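Local coordinates for protein rhamnonate dehydratase (Gibberella zeae PH-1, PDB 3FXG) that probably dehydrates rhamnonate as a magnesium-dependent lyase of the enolase superfamily, with an N-terminal capping domain and a TIM-barrel domain, at residues Phe67-Glu72 and Asp137-Asp142; Gly303-Leu308 and Tyr332-Ser337; Tyr231-Val236 and Lys263-Thr268. All blocks are in the same frame, centred on the assembly; numbering follows the deposited sequence.

Contact 1. Residues Phe67-Glu72 and Asp137-Asp142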
loop_
_atom_site.group_PDB
_atom_site.type_symbol
_atom_site.label_atom_id
_atom_site.label_comp_id
_atom_site.label_asym_id
_atom_site.label_seq_id
_atom_site.Cartn_x
_atom_site.Cartn_y
_atom_site.Cartn_z
ATOM N N PHE A 67 46.502 -1.480 0.267
ATOM C CA PHE A 67 47.218 -0.843 -0.830
ATOM C C PHE A 67 47.220 0.665 -0.614
ATOM O O PHE A 67 46.442 1.188 0.190
ATOM C CB PHE A 67 46.610 -1.222 -2.199
ATOM C CG PHE A 67 45.329 -0.502 -2.551
ATOM C CD1 PHE A 67 45.309 0.438 -3.581
ATOM C CD2 PHE A 67 44.135 -0.810 -1.907
ATOM C CE1 PHE A 67 44.114 1.059 -3.970
ATOM C CE2 PHE A 67 42.934 -0.197 -2.286
ATOM C CZ PHE A 67 42.926 0.739 -3.320
ATOM N N LEU A 68 48.121 1.355 -1.304
ATOM C CA LEU A 68 48.243 2.802 -1.184
ATOM C C LEU A 68 48.235 3.442 -2.560
ATOM O O LEU A 68 48.831 2.923 -3.504
ATOM C CB LEU A 68 49.552 3.169 -0.477
ATOM C CG LEU A 68 49.873 4.662 -0.364
ATOM C CD1 LEU A 68 49.161 5.244 0.843
ATOM C CD2 LEU A 68 51.375 4.864 -0.224
ATOM N N VAL A 69 47.564 4.578 -2.668
ATOM C CA VAL A 69 47.504 5.300 -3.927
ATOM C C VAL A 69 48.110 6.683 -3.741
ATOM O O VAL A 69 47.830 7.362 -2.753
ATOM C CB VAL A 69 46.044 5.457 -4.412
ATOM C CG1 VAL A 69 45.983 6.422 -5.586
ATOM C CG2 VAL A 69 45.482 4.099 -4.812
ATOM N N GLU A 70 48.953 7.090 -4.683
ATOM C CA GLU A 70 49.558 8.415 -4.635
ATOM C C GLU A 70 49.175 9.142 -5.916
ATOM O O GLU A 70 49.283 8.586 -7.007
ATOM C CB GLU A 70 51.089 8.340 -4.555
ATOM C CG GLU A 70 51.656 7.653 -3.321
ATOM C CD GLU A 70 53.169 7.824 -3.212
ATOM O OE1 GLU A 70 53.862 7.633 -4.233
ATOM O OE2 GLU A 70 53.666 8.142 -2.112
ATOM N N ILE A 71 48.710 10.378 -5.782
ATOM C CA ILE A 71 48.349 11.171 -6.946
ATOM C C ILE A 71 49.204 12.432 -6.894
ATOM O O ILE A 71 49.110 13.214 -5.950
ATOM C CB ILE A 71 46.853 11.543 -6.935
ATOM C CG1 ILE A 71 46.008 10.267 -6.973
ATOM C CG2 ILE A 71 46.526 12.434 -8.136
ATOM C CD1 ILE A 71 44.508 10.515 -6.867
ATOM N N GLU A 72 50.056 12.608 -7.896
ATOM C CA GLU A 72 50.943 13.764 -7.940
ATOM C C GLU A 72 50.448 14.814 -8.919
ATOM O O GLU A 72 50.107 14.497 -10.059
ATOM C CB GLU A 72 52.358 13.334 -8.329
ATOM C CG GLU A 72 53.387 14.449 -8.208
ATOM C CD GLU A 72 54.796 13.977 -8.496
ATOM O OE1 GLU A 72 55.173 12.902 -7.988
ATOM O OE2 GLU A 72 55.526 14.685 -9.220
ATOM N N ASP A 137 39.540 8.521 -4.777
ATOM C CA ASP A 137 38.817 9.737 -4.422
ATOM C C ASP A 137 39.419 10.367 -3.173
ATOM O O ASP A 137 39.607 11.578 -3.118
ATOM C CB ASP A 137 37.336 9.425 -4.175
ATOM C CG ASP A 137 36.515 10.672 -3.887
ATOM O OD1 ASP A 137 36.327 11.496 -4.809
ATOM O OD2 ASP A 137 36.057 10.832 -2.737
ATOM N N LEU A 138 39.715 9.544 -2.170
ATOM C CA LEU A 138 40.302 10.041 -0.930
ATOM C C LEU A 138 41.675 10.659 -1.200
ATOM O O LEU A 138 42.035 11.671 -0.599
ATOM C CB LEU A 138 40.414 8.908 0.100
ATOM C CG LEU A 138 39.079 8.426 0.692
ATOM C CD1 LEU A 138 39.293 7.182 1.553
ATOM C CD2 LEU A 138 38.459 9.545 1.522
ATOM N N ALA A 139 42.438 10.057 -2.109
ATOM C CA ALA A 139 43.752 10.594 -2.454
ATOM C C ALA A 139 43.564 11.953 -3.124
ATOM O O ALA A 139 44.374 12.860 -2.947
ATOM C CB ALA A 139 44.495 9.637 -3.390
ATOM N N LEU A 140 42.489 12.091 -3.893
ATOM C CA LEU A 140 42.199 13.352 -4.559
ATOM C C LEU A 140 41.908 14.418 -3.511
ATOM O O LEU A 140 42.410 15.539 -3.605
ATOM C CB LEU A 140 40.998 13.205 -5.503
ATOM C CG LEU A 140 41.252 12.532 -6.854
ATOM C CD1 LEU A 140 39.929 12.342 -7.586
ATOM C CD2 LEU A 140 42.204 13.391 -7.689
ATOM N N TRP A 141 41.106 14.072 -2.506
ATOM C CA TRP A 141 40.785 15.034 -1.459
ATOM C C TRP A 141 42.020 15.412 -0.654
ATOM O O TRP A 141 42.181 16.570 -0.277
ATOM C CB TRP A 141 39.691 14.490 -0.535
ATOM C CG TRP A 141 38.313 14.669 -1.118
ATOM C CD1 TRP A 141 37.552 13.723 -1.745
ATOM C CD2 TRP A 141 37.556 15.883 -1.155
ATOM N NE1 TRP A 141 36.362 14.274 -2.168
ATOM C CE2 TRP A 141 36.341 15.599 -1.819
ATOM C CE3 TRP A 141 37.786 17.185 -0.691
ATOM C CZ2 TRP A 141 35.357 16.570 -2.028
ATOM C CZ3 TRP A 141 36.809 18.152 -0.900
ATOM C CH2 TRP A 141 35.607 17.837 -1.564
ATOM N N ASP A 142 42.894 14.440 -0.401
ATOM C CA ASP A 142 44.127 14.700 0.340
ATOM C C ASP A 142 44.946 15.714 -0.460
ATOM O O ASP A 142 45.500 16.660 0.098
ATOM C CB ASP A 142 44.920 13.396 0.521
ATOM C CG ASP A 142 46.127 13.560 1.443
ATOM O OD1 ASP A 142 45.954 14.022 2.593
ATOM O OD2 ASP A 142 47.252 13.213 1.018
#

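Contact 2. Residues Gly303-Leu308 and Tyr332-Ser337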
loop_
_atom_site.group_PDB
_atom_site.type_symbol
_atom_site.label_atom_id
_atom_site.label_comp_id
_atom_site.label_asym_id
_atom_site.label_seq_id
_atom_site.Cartn_x
_atom_site.Cartn_y
_atom_site.Cartn_z
ATOM N N GLY A 303 32.545 4.266 -1.981
ATOM C CA GLY A 303 32.733 5.038 -3.197
ATOM C C GLY A 303 33.662 6.223 -2.991
ATOM O O GLY A 303 34.170 6.803 -3.953
ATOM N N GLY A 304 33.881 6.588 -1.731
ATOM C CA GLY A 304 34.759 7.701 -1.424
ATOM C C GLY A 304 34.053 8.827 -0.693
ATOM O O GLY A 304 32.853 8.752 -0.430
ATOM N N LEU A 305 34.797 9.879 -0.370
ATOM C CA LEU A 305 34.236 11.017 0.340
ATOM C C LEU A 305 33.200 11.752 -0.506
ATOM O O LEU A 305 32.143 12.140 -0.011
ATOM C CB LEU A 305 35.356 11.976 0.761
ATOM C CG LEU A 305 34.932 13.265 1.471
ATOM C CD1 LEU A 305 34.101 12.927 2.699
ATOM C CD2 LEU A 305 36.164 14.066 1.865
ATOM N N THR A 306 33.503 11.938 -1.785
ATOM C CA THR A 306 32.582 12.619 -2.689
ATOM C C THR A 306 31.197 11.958 -2.665
ATOM O O THR A 306 30.182 12.633 -2.503
ATOM C CB THR A 306 33.124 12.610 -4.130
ATOM O OG1 THR A 306 34.412 13.242 -4.154
ATOM C CG2 THR A 306 32.176 13.363 -5.065
ATOM N N GLU A 307 31.156 10.638 -2.812
ATOM C CA GLU A 307 29.881 9.922 -2.797
ATOM C C GLU A 307 29.284 9.913 -1.387
ATOM O O GLU A 307 28.066 9.975 -1.223
ATOM C CB GLU A 307 30.064 8.484 -3.292
ATOM C CG GLU A 307 28.759 7.687 -3.411
ATOM C CD GLU A 307 27.965 8.002 -4.675
ATOM O OE1 GLU A 307 27.802 9.196 -5.011
ATOM O OE2 GLU A 307 27.488 7.048 -5.332
ATOM N N LEU A 308 30.144 9.828 -0.371
ATOM C CA LEU A 308 29.679 9.816 1.013
ATOM C C LEU A 308 28.950 11.111 1.358
ATOM O O LEU A 308 27.977 11.104 2.108
ATOM C CB LEU A 308 30.856 9.612 1.973
ATOM C CG LEU A 308 30.517 9.586 3.467
ATOM C CD1 LEU A 308 29.458 8.516 3.757
ATOM C CD2 LEU A 308 31.785 9.309 4.260
ATOM N N TYR A 332 36.969 10.870 10.291
ATOM C CA TYR A 332 36.979 11.977 11.245
ATOM C C TYR A 332 36.645 13.300 10.565
ATOM O O TYR A 332 35.817 14.066 11.056
ATOM C CB TYR A 332 38.344 12.103 11.940
ATOM C CG TYR A 332 38.839 10.823 12.575
ATOM C CD1 TYR A 332 37.952 9.804 12.923
ATOM C CD2 TYR A 332 40.199 10.625 12.826
ATOM C CE1 TYR A 332 38.401 8.624 13.498
ATOM C CE2 TYR A 332 40.659 9.445 13.405
ATOM C CZ TYR A 332 39.753 8.451 13.735
ATOM O OH TYR A 332 40.190 7.272 14.290
ATOM N N HIS A 333 37.286 13.566 9.432
ATOM C CA HIS A 333 37.045 14.813 8.719
ATOM C C HIS A 333 35.603 14.921 8.245
ATOM O O HIS A 333 35.050 16.016 8.153
ATOM C CB HIS A 333 38.001 14.947 7.531
ATOM C CG HIS A 333 39.375 15.409 7.910
ATOM N ND1 HIS A 333 40.276 14.608 8.580
ATOM C CD2 HIS A 333 40.006 16.589 7.700
ATOM C CE1 HIS A 333 41.404 15.273 8.762
ATOM N NE2 HIS A 333 41.266 16.477 8.237
ATOM N N PHE A 334 34.998 13.778 7.951
ATOM C CA PHE A 334 33.617 13.760 7.500
ATOM C C PHE A 334 32.662 13.982 8.671
ATOM O O PHE A 334 31.799 14.858 8.618
ATOM C CB PHE A 334 33.304 12.424 6.824
ATOM C CG PHE A 334 31.869 12.276 6.425
ATOM C CD1 PHE A 334 31.353 12.997 5.356
ATOM C CD2 PHE A 334 31.023 11.436 7.141
ATOM C CE1 PHE A 334 30.010 12.886 5.006
ATOM C CE2 PHE A 334 29.678 11.320 6.798
ATOM C CZ PHE A 334 29.174 12.047 5.730
ATOM N N GLN A 335 32.821 13.190 9.729
ATOM C CA GLN A 335 31.957 13.291 10.904
ATOM C C GLN A 335 31.918 14.660 11.563
ATOM O O GLN A 335 30.885 15.080 12.079
ATOM C CB GLN A 335 32.368 12.267 11.970
ATOM C CG GLN A 335 32.000 10.832 11.654
ATOM C CD GLN A 335 30.587 10.701 11.122
ATOM O OE1 GLN A 335 30.321 11.035 9.969
ATOM N NE2 GLN A 335 29.672 10.221 11.961
ATOM N N ILE A 336 33.046 15.355 11.554
ATOM C CA ILE A 336 33.127 16.662 12.191
ATOM C C ILE A 336 32.469 17.775 11.373
ATOM O O ILE A 336 32.226 18.863 11.890
ATOM C CB ILE A 336 34.612 17.040 12.438
ATOM C CG1 ILE A 336 34.723 18.073 13.559
ATOM C CG2 ILE A 336 35.228 17.590 11.160
ATOM C CD1 ILE A 336 34.402 17.509 14.925
ATOM N N SER A 337 32.142 17.489 10.115
ATOM C CA SER A 337 31.595 18.512 9.225
ATOM C C SER A 337 30.132 18.492 8.795
ATOM O O SER A 337 29.665 19.460 8.191
ATOM C CB SER A 337 32.441 18.550 7.955
ATOM O OG SER A 337 32.320 17.325 7.253
#

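Contact 3. Residues Tyr231-Val236 and Lys263-Thr268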
loop_
_atom_site.group_PDB
_atom_site.type_symbol
_atom_site.label_atom_id
_atom_site.label_comp_id
_atom_site.label_asym_id
_atom_site.label_seq_id
_atom_site.Cartn_x
_atom_site.Cartn_y
_atom_site.Cartn_z
ATOM N N TYR A 231 16.026 -15.437 13.722
ATOM C CA TYR A 231 17.008 -15.525 14.798
ATOM C C TYR A 231 17.208 -14.173 15.475
ATOM O O TYR A 231 17.270 -14.087 16.704
ATOM C CB TYR A 231 18.347 -16.039 14.267
ATOM C CG TYR A 231 19.330 -16.364 15.368
ATOM C CD1 TYR A 231 19.315 -17.609 15.999
ATOM C CD2 TYR A 231 20.255 -15.414 15.803
ATOM C CE1 TYR A 231 20.203 -17.901 17.036
ATOM C CE2 TYR A 231 21.140 -15.692 16.838
ATOM C CZ TYR A 231 21.111 -16.937 17.449
ATOM O OH TYR A 231 21.995 -17.214 18.464
ATOM N N THR A 232 17.309 -13.119 14.673
ATOM C CA THR A 232 17.489 -11.775 15.209
ATOM C C THR A 232 16.328 -11.427 16.131
ATOM O O THR A 232 16.527 -10.926 17.238
ATOM C CB THR A 232 17.559 -10.723 14.083
ATOM O OG1 THR A 232 18.707 -10.975 13.264
ATOM C CG2 THR A 232 17.665 -9.318 14.667
ATOM N N ILE A 233 15.111 -11.698 15.671
ATOM C CA ILE A 233 13.926 -11.408 16.465
ATOM C C ILE A 233 13.931 -12.161 17.793
ATOM O O ILE A 233 13.597 -11.591 18.834
ATOM C CB ILE A 233 12.634 -11.736 15.662
ATOM C CG1 ILE A 233 12.440 -10.679 14.565
ATOM C CG2 ILE A 233 11.419 -11.762 16.584
ATOM C CD1 ILE A 233 11.234 -10.916 13.666
ATOM N N GLU A 234 14.321 -13.433 17.772
ATOM C CA GLU A 234 14.349 -14.208 19.008
ATOM C C GLU A 234 15.469 -13.762 19.949
ATOM O O GLU A 234 15.270 -13.696 21.160
ATOM C CB GLU A 234 14.486 -15.708 18.714
ATOM C CG GLU A 234 14.651 -16.545 19.984
ATOM C CD GLU A 234 14.472 -18.035 19.760
ATOM O OE1 GLU A 234 14.904 -18.544 18.705
ATOM O OE2 GLU A 234 13.912 -18.703 20.656
ATOM N N LEU A 235 16.636 -13.462 19.389
ATOM C CA LEU A 235 17.782 -13.022 20.187
ATOM C C LEU A 235 17.495 -11.686 20.867
ATOM O O LEU A 235 17.754 -11.513 22.062
ATOM C CB LEU A 235 19.026 -12.890 19.300
ATOM C CG LEU A 235 20.305 -12.349 19.953
ATOM C CD1 LEU A 235 20.739 -13.262 21.096
ATOM C CD2 LEU A 235 21.404 -12.257 18.907
ATOM N N VAL A 236 16.968 -10.735 20.106
ATOM C CA VAL A 236 16.653 -9.434 20.670
ATOM C C VAL A 236 15.623 -9.591 21.786
ATOM O O VAL A 236 15.755 -8.982 22.848
ATOM C CB VAL A 236 16.138 -8.469 19.574
ATOM C CG1 VAL A 236 15.559 -7.203 20.202
ATOM C CG2 VAL A 236 17.297 -8.102 18.646
ATOM N N LYS A 263 11.617 -4.687 12.441
ATOM C CA LYS A 263 10.997 -3.543 13.102
ATOM C C LYS A 263 9.547 -3.823 13.498
ATOM O O LYS A 263 9.046 -3.262 14.472
ATOM C CB LYS A 263 11.068 -2.308 12.200
ATOM C CG LYS A 263 12.427 -1.612 12.193
ATOM C CD LYS A 263 12.710 -0.927 13.529
ATOM C CE LYS A 263 13.949 -0.045 13.446
ATOM N NZ LYS A 263 14.213 0.673 14.728
ATOM N N ARG A 264 8.870 -4.686 12.748
ATOM C CA ARG A 264 7.489 -5.025 13.073
ATOM C C ARG A 264 7.477 -5.743 14.419
ATOM O O ARG A 264 6.555 -5.583 15.218
ATOM C CB ARG A 264 6.884 -5.938 11.997
ATOM C CG ARG A 264 5.516 -6.503 12.374
ATOM C CD ARG A 264 4.873 -7.301 11.237
ATOM N NE ARG A 264 5.567 -8.556 10.957
ATOM C CZ ARG A 264 5.199 -9.410 10.006
ATOM N NH1 ARG A 264 4.142 -9.146 9.248
ATOM N NH2 ARG A 264 5.888 -10.527 9.809
ATOM N N ALA A 265 8.517 -6.530 14.664
ATOM C CA ALA A 265 8.626 -7.282 15.906
ATOM C C ALA A 265 9.204 -6.450 17.048
ATOM O O ALA A 265 8.735 -6.532 18.183
ATOM C CB ALA A 265 9.487 -8.520 15.687
ATOM N N HIS A 266 10.216 -5.645 16.745
ATOM C CA HIS A 266 10.874 -4.835 17.770
ATOM C C HIS A 266 10.952 -3.360 17.376
ATOM O O HIS A 266 12.038 -2.821 17.182
ATOM C CB HIS A 266 12.289 -5.369 18.005
ATOM C CG HIS A 266 12.328 -6.772 18.524
ATOM N ND1 HIS A 266 11.853 -7.116 19.770
ATOM C CD2 HIS A 266 12.787 -7.918 17.965
ATOM C CE1 HIS A 266 12.016 -8.415 19.959
ATOM N NE2 HIS A 266 12.581 -8.924 18.878
ATOM N N PRO A 267 9.799 -2.685 17.279
ATOM C CA PRO A 267 9.783 -1.269 16.896
ATOM C C PRO A 267 10.439 -0.284 17.868
ATOM O O PRO A 267 10.734 0.851 17.490
ATOM C CB PRO A 267 8.295 -0.993 16.684
ATOM C CG PRO A 267 7.646 -1.902 17.693
ATOM C CD PRO A 267 8.434 -3.185 17.518
ATOM N N THR A 268 10.673 -0.701 19.110
ATOM C CA THR A 268 11.306 0.193 20.081
ATOM C C THR A 268 12.804 -0.091 20.233
ATOM O O THR A 268 13.463 0.475 21.106
ATOM C CB THR A 268 10.651 0.079 21.474
ATOM O OG1 THR A 268 10.957 -1.200 22.040
ATOM C CG2 THR A 268 9.136 0.226 21.368
#

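Contact 1. Residues Phe67-Glu72 and Asp137-Asp142
Ile71 and Ala139 meet where strand 66-73 of the four-stranded antiparallel sheet lies against helix 128-148. Their CA atoms are 6.5 Å apart, the nearest pair across the contact. The methyl group of Ala139 points at the strand and is small enough to let the two backbones come close. Ile71 reaches over it with its longer branch. CG1 stands anti to the carbonyl carbon (chi1 -61°), and the chain runs on extended (chi2 176°). This carries CD1 to the helix, 3.6 Å from CB of Ala139. The same CD1 also touches the next side chain, 3.8 Å from CD2 of Leu140, and lies equally near its CG. Leu140 does not start out toward the strand; its branched end brings the contact. Val69, two residues back on the same side of the strand, adds a looser touch, with its CG1 4.2 Å from CB of Ala139. Glu70, between them, points away from the helix and forms a salt bridge with Arg15 of strand 11-19. Ile11 of strand 11-19 touches both Ile71 and Leu140, while Val135 and Leu143 extend the packing along the helix. No hydrogen bond crosses between the two segments. The sheet and helix are held together here by buried aliphatic packing, with the polar groups turned to other partners.

Contact 2. Residues Gly303-Leu308 and Tyr332-Ser337
Two helices of the C-terminal TIM-barrel domain, 305-316 and 329-335, pack here through one aromatic ring set against two leucines. Phe334 carries one side of the contact, and Leu305 and Leu308, one helical turn apart, carry the other. Leu308 lies over a face of the ring. Its CD2 sits 3.6 Å from the ring centroid and only 10° off the normal, a CH-pi contact with the methyl group above the centre. CG of Leu308 adds to the cover, 3.6 Å from CZ of Phe334. Phe334 reaches this place because its CG is anti to the backbone N (chi1 175°), which carries the ring out toward helix 305-316. Leu305 approaches the ring obliquely. Its CB does not point at Phe334, but the branched end swings round to the ring. Leu305 also packs on Leu138 and Trp141 of helix 128-148 and so joins the barrel to the N-terminal domain. No hydrogen bond links the two segments.

Each segment has its own local order. Gly304 is the N-cap of helix 305-316, and its O accepts a bond from Leu308 N. Gly303 and Gly304 both have positive phi angles, in a region of the backbone map used mainly by glycine. At the other segment, Ser337 turns its hydroxyl back on the preceding helical residues, near the carbonyl oxygens of both His333 and Phe334. The O of Ser337 also accepts a hydrogen bond from Asn110 of a neighbouring subunit, so the end of this segment lies at a subunit interface. The second leucine contact is the touch of Leu305 CD1 on Phe334 CD1, at 3.8 Å.

Contact 3. Residues Tyr231-Val236 and Lys263-Thr268
The His266 side chain leaves the backbone with CG anti to its carbonyl carbon (chi1 -63°), and the turn about the next bond brings the imidazole toward helix 229-238. Val236 meets it with CG1, the branch that lies anti to the backbone N. That methyl group settles over one face of the ring in a CH-pi contact, with CG1 3.5 Å from the ring centroid. It sits 3° off the normal. The ring edge serves a different purpose. NE2 of His266 donates to O of Ile233 over 2.9 Å. The N-H...O angle is 165°. The donor lies in the carbonyl plane on a lone pair, and the oxygen lies close to the ring plane. The edge bond and the methyl group over the face together limit how the imidazole can rotate. Because a carbonyl oxygen can only accept, the bond implies a proton on NE2. Beside the ring, the extended chain of Ile233 brings CD1 to 3.6 Å from CB of Ala265. CG2 of Ile233 lies 3.8 Å from NE2 of His266. Phe271 of strand 270-273 touches both Val236 and His266, so the pair also rests on the barrel sheet. Pro267 of a neighbouring subunit covers Ile233 and Ala265, so the contact borders a subunit interface. His266 is the first residue to leave helical geometry after helix 259-265. The two helices follow strands 219-222 and 246-248, which pair in parallel in the barrel sheet; this is the packing of neighbouring helices on the outside of a TIM barrel.

Along the chain the order is contact 1, contact 3, contact 2, each closing before the next opens. Contact 1 belongs to the N-terminal domain; the other two belong to the barrel domain. Contacts 1 and 2 are neighbours, with centres 14 Å apart. They touch directly: Asp137 OD1 and Trp141 NE1 of helix 128-148 both probably hydrogen-bond to Thr306 OG1, at the start of helix 305-316. Here the N-terminal domain meets the barrel. Contact 3 is centred about 42 Å from contact 1, on the opposite side of the chain's centre, and 31 Å from contact 2. Its helices follow strands 219-222 and 246-248, which end in the magnesium ligands Asp222 and Glu248. Contacts 2 and 3 both border other subunits.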